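PDB 3PT5: NANS (YJHS), A 9-O-acetyl N-acetylneuraminic acid esterase from Escherichia coli O157:H7 EDL933, which probably removes the 9-O-acetyl group from 9-O-acetyl-N-acetylneuraminate, letting the bacterium grow on this host sialic acid. Local coordinates for residues A[188-191]-A[192-196]; A[240-243]-A[244-248]. All coordinates share one frame; numbering follows the deposited sequence.

Contact 1: residues A[188-191]-A[192-196]; sequences WMQG and EFDLM
The amide of Q190 reaches over to the carboxylate of D194, four residues further on, at the point where the chain leaves strand 182-189 and turns into a helix-like coil. From the backbone, CB of Q190 lies over one face of the W188 ring, offset toward its rim. CG stands opposite the backbone N (chi1 -166°), and a bend at chi2 then carries CD on toward D194, to 4.0 Å from D194 OD2. At the tip, Q190 NE2 donates to D194 OD2 at 3.0 Å in a nearly straight bond. The acceptor lies in the plane of the amide but is approached on its anti side, 28° out of the carboxylate plane; the two flat groups are steeply turned against each other. The other end of the amide, OE1, bonds to NE2 of H203, while D194 OD2 also bonds to the backbone N of F136 and OD1 to the hydroxyl of T137.

The turn itself is closed by L195 N bonding to G191 O at 3.1 Å, and CG of L195 packs 3.5 Å from the same G191 O. E192 sends its carboxylate back along the strand: a water donates to both E192 OE1 and M189 O, each at 2.8 Å, and OE2 is held by N31 and T238. In the parallel sheet of this SGNH hydrolase, strand 182-189 neighbours strand 20-28, and G191 N bonds to Q29 just beyond it. With H203 on one end of the amide and D194 on the other, the rotation of the Q190 amide is fixed, and the buried polar groups are joined in a continuous chain from H203 through Q190 and D194 to T137.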
loop_
_atom_site.group_PDB
_atom_site.type_symbol
_atom_site.label_atom_id
_atom_site.label_comp_id
_atom_site.label_asym_id
_atom_site.label_seq_id
_atom_site.Cartn_x
_atom_site.Cartn_y
_atom_site.Cartn_z
ATOM N N TRP A 188 0.196 -1.338 6.633
ATOM C CA TRP A 188 0.957 -2.549 6.314
ATOM C C TRP A 188 -0.016 -3.630 5.874
ATOM O O TRP A 188 -0.914 -3.946 6.629
ATOM C CB TRP A 188 1.633 -3.009 7.603
ATOM C CG TRP A 188 2.382 -4.281 7.502
ATOM C CD1 TRP A 188 1.985 -5.494 7.985
ATOM C CD2 TRP A 188 3.664 -4.498 6.866
ATOM N NE1 TRP A 188 2.946 -6.453 7.710
ATOM C CE2 TRP A 188 3.968 -5.873 7.008
ATOM C CE3 TRP A 188 4.564 -3.672 6.166
ATOM C CZ2 TRP A 188 5.151 -6.439 6.507
ATOM C CZ3 TRP A 188 5.742 -4.241 5.657
ATOM C CH2 TRP A 188 6.024 -5.607 5.846
ATOM N N MET A 189 0.180 -4.227 4.683
ATOM C CA MET A 189 -0.591 -5.413 4.311
ATOM C C MET A 189 0.385 -6.385 3.745
ATOM O O MET A 189 0.890 -6.183 2.651
ATOM C CB MET A 189 -1.689 -5.127 3.270
ATOM C CG MET A 189 -2.785 -4.296 3.872
ATOM S SD MET A 189 -4.064 -3.763 2.768
ATOM C CE MET A 189 -4.897 -5.304 2.419
ATOM N N GLN A 190 0.666 -7.420 4.528
ATOM C CA GLN A 190 1.660 -8.404 4.161
ATOM C C GLN A 190 1.414 -9.691 4.927
ATOM O O GLN A 190 0.904 -9.678 6.050
ATOM C CB GLN A 190 3.036 -7.866 4.505
ATOM C CG GLN A 190 4.182 -8.637 3.885
ATOM C CD GLN A 190 4.553 -9.864 4.676
ATOM O OE1 GLN A 190 4.426 -9.873 5.889
ATOM N NE2 GLN A 190 5.041 -10.904 3.992
ATOM N N GLY A 191 1.767 -10.798 4.289
ATOM C CA GLY A 191 1.732 -12.102 4.937
ATOM C C GLY A 191 1.476 -13.225 3.976
ATOM O O GLY A 191 1.874 -14.374 4.223
ATOM N N GLU A 192 0.819 -12.896 2.862
ATOM C CA GLU A 192 0.301 -13.916 1.926
ATOM C C GLU A 192 1.351 -14.965 1.556
ATOM O O GLU A 192 1.082 -16.156 1.642
ATOM C CB GLU A 192 -0.148 -13.249 0.638
ATOM C CG GLU A 192 -1.508 -12.533 0.730
ATOM C CD GLU A 192 -1.420 -11.083 1.185
ATOM O OE1 GLU A 192 -0.335 -10.596 1.555
ATOM O OE2 GLU A 192 -2.502 -10.405 1.183
ATOM N N PHE A 193 2.515 -14.526 1.089
ATOM C CA PHE A 193 3.515 -15.528 0.625
ATOM C C PHE A 193 4.066 -16.338 1.780
ATOM O O PHE A 193 4.371 -17.535 1.629
ATOM C CB PHE A 193 4.633 -14.883 -0.189
ATOM C CG PHE A 193 4.311 -14.765 -1.649
ATOM C CD1 PHE A 193 2.993 -14.599 -2.078
ATOM C CD2 PHE A 193 5.322 -14.828 -2.601
ATOM C CE1 PHE A 193 2.694 -14.498 -3.418
ATOM C CE2 PHE A 193 5.018 -14.737 -3.951
ATOM C CZ PHE A 193 3.720 -14.577 -4.360
ATOM N N ASP A 194 4.175 -15.709 2.932
ATOM C CA ASP A 194 4.644 -16.435 4.130
ATOM C C ASP A 194 3.666 -17.530 4.583
ATOM O O ASP A 194 4.084 -18.506 5.204
ATOM C CB ASP A 194 4.988 -15.474 5.271
ATOM C CG ASP A 194 6.284 -14.711 5.014
ATOM O OD1 ASP A 194 7.334 -15.361 4.764
ATOM O OD2 ASP A 194 6.276 -13.468 5.071
ATOM N N LEU A 195 2.387 -17.386 4.254
ATOM C CA LEU A 195 1.399 -18.421 4.556
ATOM C C LEU A 195 1.721 -19.750 3.903
ATOM O O LEU A 195 1.288 -20.802 4.371
ATOM C CB LEU A 195 0.015 -18.020 4.069
ATOM C CG LEU A 195 -0.640 -16.788 4.660
ATOM C CD1 LEU A 195 -1.901 -16.458 3.849
ATOM C CD2 LEU A 195 -0.986 -17.041 6.093
ATOM N N MET A 196 2.439 -19.697 2.786
ATOM C CA MET A 196 2.694 -20.873 1.961
ATOM C C MET A 196 3.921 -21.660 2.362
ATOM O O MET A 196 4.067 -22.806 1.944
ATOM C CB MET A 196 2.848 -20.450 0.496
ATOM C CG MET A 196 1.581 -19.886 -0.074
ATOM S SD MET A 196 1.723 -19.671 -1.849
ATOM C CE MET A 196 2.476 -18.094 -1.942
HETATM O O HOH W 1 -0.428 -7.867 0.834
#

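Contact 2: residues A[240-243]-A[244-248]; sequences WYWK and ENFPH
Helix 240-245 ends here in its last turn, with F246 leaving the helical path and standing at the N-cap position of helix 247-253. Backbone bonds carry the turn to its end: E244 N donates to W240 O at 2.9 Å and F246 N to W242 O at 3.1 Å. The carbonyl of Y241 is gripped twice by N245, from the backbone N at 3.1 Å and from the side-chain ND2 at 2.9 Å. Its oxygen lies in the plane of the N245 amide, so this second bond fixes how the amide is turned. CB of N245 sits over one face of the Y241 ring, and ND2 comes to 3.3 Å from Y241 CD1.

At this junction of two successive helices, the aromatic side chains gather around F246. Its ring runs alongside that of W242, the two pointing the same way; their planes differ by 29° but are slid apart with little overlap, and F246 CE2 comes to 3.6 Å from W242 CE3. With CG of F246 anti to its carbonyl carbon (chi1 -49°), the edge of the F246 ring also reaches Y241, with F246 CE2 4.0 Å from Y241 CE2. CD2 of Y241 in turn lies over the centre of the W242 ring, whose NE1 bonds to the carbonyl of S311. The extended E244 side chain crosses W240 at a slant, its OE2 3.8 Å from W240 CE3, while its OE1 forms a salt bridge with R276; K243 NZ pairs with D237.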
loop_
_atom_site.group_PDB
_atom_site.type_symbol
_atom_site.label_atom_id
_atom_site.label_comp_id
_atom_site.label_asym_id
_atom_site.label_seq_id
_atom_site.Cartn_x
_atom_site.Cartn_y
_atom_site.Cartn_z
ATOM N N TRP A 240 -10.193 -13.784 0.765
ATOM C CA TRP A 240 -10.771 -15.050 1.168
ATOM C C TRP A 240 -9.980 -16.227 0.650
ATOM O O TRP A 240 -9.970 -17.278 1.282
ATOM C CB TRP A 240 -12.220 -15.158 0.691
ATOM C CG TRP A 240 -12.456 -15.128 -0.798
ATOM C CD1 TRP A 240 -12.854 -14.034 -1.545
ATOM C CD2 TRP A 240 -12.419 -16.239 -1.703
ATOM N NE1 TRP A 240 -13.036 -14.409 -2.869
ATOM C CE2 TRP A 240 -12.782 -15.751 -2.985
ATOM C CE3 TRP A 240 -12.109 -17.608 -1.560
ATOM C CZ2 TRP A 240 -12.818 -16.576 -4.119
ATOM C CZ3 TRP A 240 -12.149 -18.427 -2.699
ATOM C CH2 TRP A 240 -12.494 -17.901 -3.955
ATOM N N TYR A 241 -9.318 -16.046 -0.495
ATOM C CA TYR A 241 -8.476 -17.122 -1.076
ATOM C C TYR A 241 -7.423 -17.598 -0.060
ATOM O O TYR A 241 -7.260 -18.832 0.205
ATOM C CB TYR A 241 -7.797 -16.652 -2.378
ATOM C CG TYR A 241 -6.707 -17.631 -2.775
ATOM C CD1 TYR A 241 -7.035 -18.837 -3.393
ATOM C CD2 TYR A 241 -5.378 -17.388 -2.465
ATOM C CE1 TYR A 241 -6.055 -19.767 -3.727
ATOM C CE2 TYR A 241 -4.377 -18.316 -2.783
ATOM C CZ TYR A 241 -4.741 -19.502 -3.406
ATOM O OH TYR A 241 -3.786 -20.419 -3.724
ATOM N N TRP A 242 -6.701 -16.633 0.509
ATOM C CA TRP A 242 -5.574 -16.924 1.399
ATOM C C TRP A 242 -6.060 -17.501 2.737
ATOM O O TRP A 242 -5.525 -18.482 3.244
ATOM C CB TRP A 242 -4.793 -15.624 1.616
ATOM C CG TRP A 242 -4.144 -15.141 0.357
ATOM C CD1 TRP A 242 -4.570 -14.105 -0.460
ATOM C CD2 TRP A 242 -2.998 -15.711 -0.284
ATOM N NE1 TRP A 242 -3.721 -13.967 -1.519
ATOM C CE2 TRP A 242 -2.753 -14.939 -1.463
ATOM C CE3 TRP A 242 -2.142 -16.780 0.025
ATOM C CZ2 TRP A 242 -1.683 -15.202 -2.330
ATOM C CZ3 TRP A 242 -1.062 -17.049 -0.846
ATOM C CH2 TRP A 242 -0.852 -16.257 -2.017
ATOM N N LYS A 243 -7.108 -16.901 3.273
ATOM C CA LYS A 243 -7.737 -17.409 4.497
ATOM C C LYS A 243 -8.286 -18.815 4.373
ATOM O O LYS A 243 -8.176 -19.599 5.321
ATOM C CB LYS A 243 -8.894 -16.528 4.903
ATOM C CG LYS A 243 -8.553 -15.123 5.215
ATOM C CD LYS A 243 -9.825 -14.494 5.577
ATOM C CE LYS A 243 -9.671 -13.071 6.003
ATOM N NZ LYS A 243 -10.670 -12.796 7.083
ATOM N N GLU A 244 -8.927 -19.138 3.253
ATOM C CA GLU A 244 -9.562 -20.467 3.127
ATOM C C GLU A 244 -8.546 -21.553 2.846
ATOM O O GLU A 244 -8.736 -22.698 3.241
ATOM C CB GLU A 244 -10.595 -20.492 1.998
ATOM C CG GLU A 244 -11.835 -19.653 2.270
ATOM C CD GLU A 244 -12.973 -19.935 1.276
ATOM O OE1 GLU A 244 -12.856 -20.883 0.471
ATOM O OE2 GLU A 244 -13.980 -19.202 1.281
ATOM N N ASN A 245 -7.471 -21.195 2.160
ATOM C CA ASN A 245 -6.518 -22.186 1.658
ATOM C C ASN A 245 -5.332 -22.446 2.597
ATOM O O ASN A 245 -4.655 -23.478 2.486
ATOM C CB ASN A 245 -6.043 -21.797 0.254
ATOM C CG ASN A 245 -7.038 -22.205 -0.829
ATOM O OD1 ASN A 245 -7.055 -23.360 -1.273
ATOM N ND2 ASN A 245 -7.882 -21.263 -1.257
ATOM N N PHE A 246 -5.090 -21.513 3.517
ATOM C CA PHE A 246 -3.971 -21.606 4.452
ATOM C C PHE A 246 -4.473 -21.196 5.858
ATOM O O PHE A 246 -3.930 -20.290 6.464
ATOM C CB PHE A 246 -2.781 -20.731 3.980
ATOM C CG PHE A 246 -2.414 -20.944 2.544
ATOM C CD1 PHE A 246 -1.570 -21.998 2.164
ATOM C CD2 PHE A 246 -2.980 -20.157 1.545
ATOM C CE1 PHE A 246 -1.247 -22.223 0.824
ATOM C CE2 PHE A 246 -2.668 -20.375 0.195
ATOM C CZ PHE A 246 -1.809 -21.415 -0.166
ATOM N N PRO A 247 -5.504 -21.900 6.386
ATOM C CA PRO A 247 -6.120 -21.474 7.644
ATOM C C PRO A 247 -5.180 -21.535 8.868
ATOM O O PRO A 247 -5.195 -20.637 9.735
ATOM C CB PRO A 247 -7.313 -22.442 7.798
ATOM C CG PRO A 247 -6.919 -23.655 7.038
ATOM C CD PRO A 247 -6.080 -23.159 5.874
ATOM N N HIS A 248 -4.362 -22.580 8.946
ATOM C CA HIS A 248 -3.426 -22.733 10.057
ATOM C C HIS A 248 -2.361 -21.650 10.045
ATOM O O HIS A 248 -2.092 -21.005 11.065
ATOM C CB HIS A 248 -2.770 -24.112 10.032
ATOM C CG HIS A 248 -2.101 -24.472 11.318
ATOM N ND1 HIS A 248 -0.733 -24.399 11.498
ATOM C CD2 HIS A 248 -2.615 -24.894 12.498
ATOM C CE1 HIS A 248 -0.437 -24.755 12.735
ATOM N NE2 HIS A 248 -1.559 -25.062 13.361
#

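In the fold
Following the chain, strand 182-189 of the central sheet runs into contact 1, which closes the tight turn just beyond the strand. The chain then passes through helix 203-218 and returns in strand 233-236, the neighbouring parallel strand, before contact 2 forms at the helix that follows. The two contacts thus stand in series, neither enclosing the other, beyond successive strands of one beta-alpha-beta unit. Their centres are about 11 Å apart and they touch: W242 packs against E192, L195 and M196, and M196 also meets F246. L195 further contacts helix 247-253, so the turn after strand 182-189 packs against both helices joined at F246.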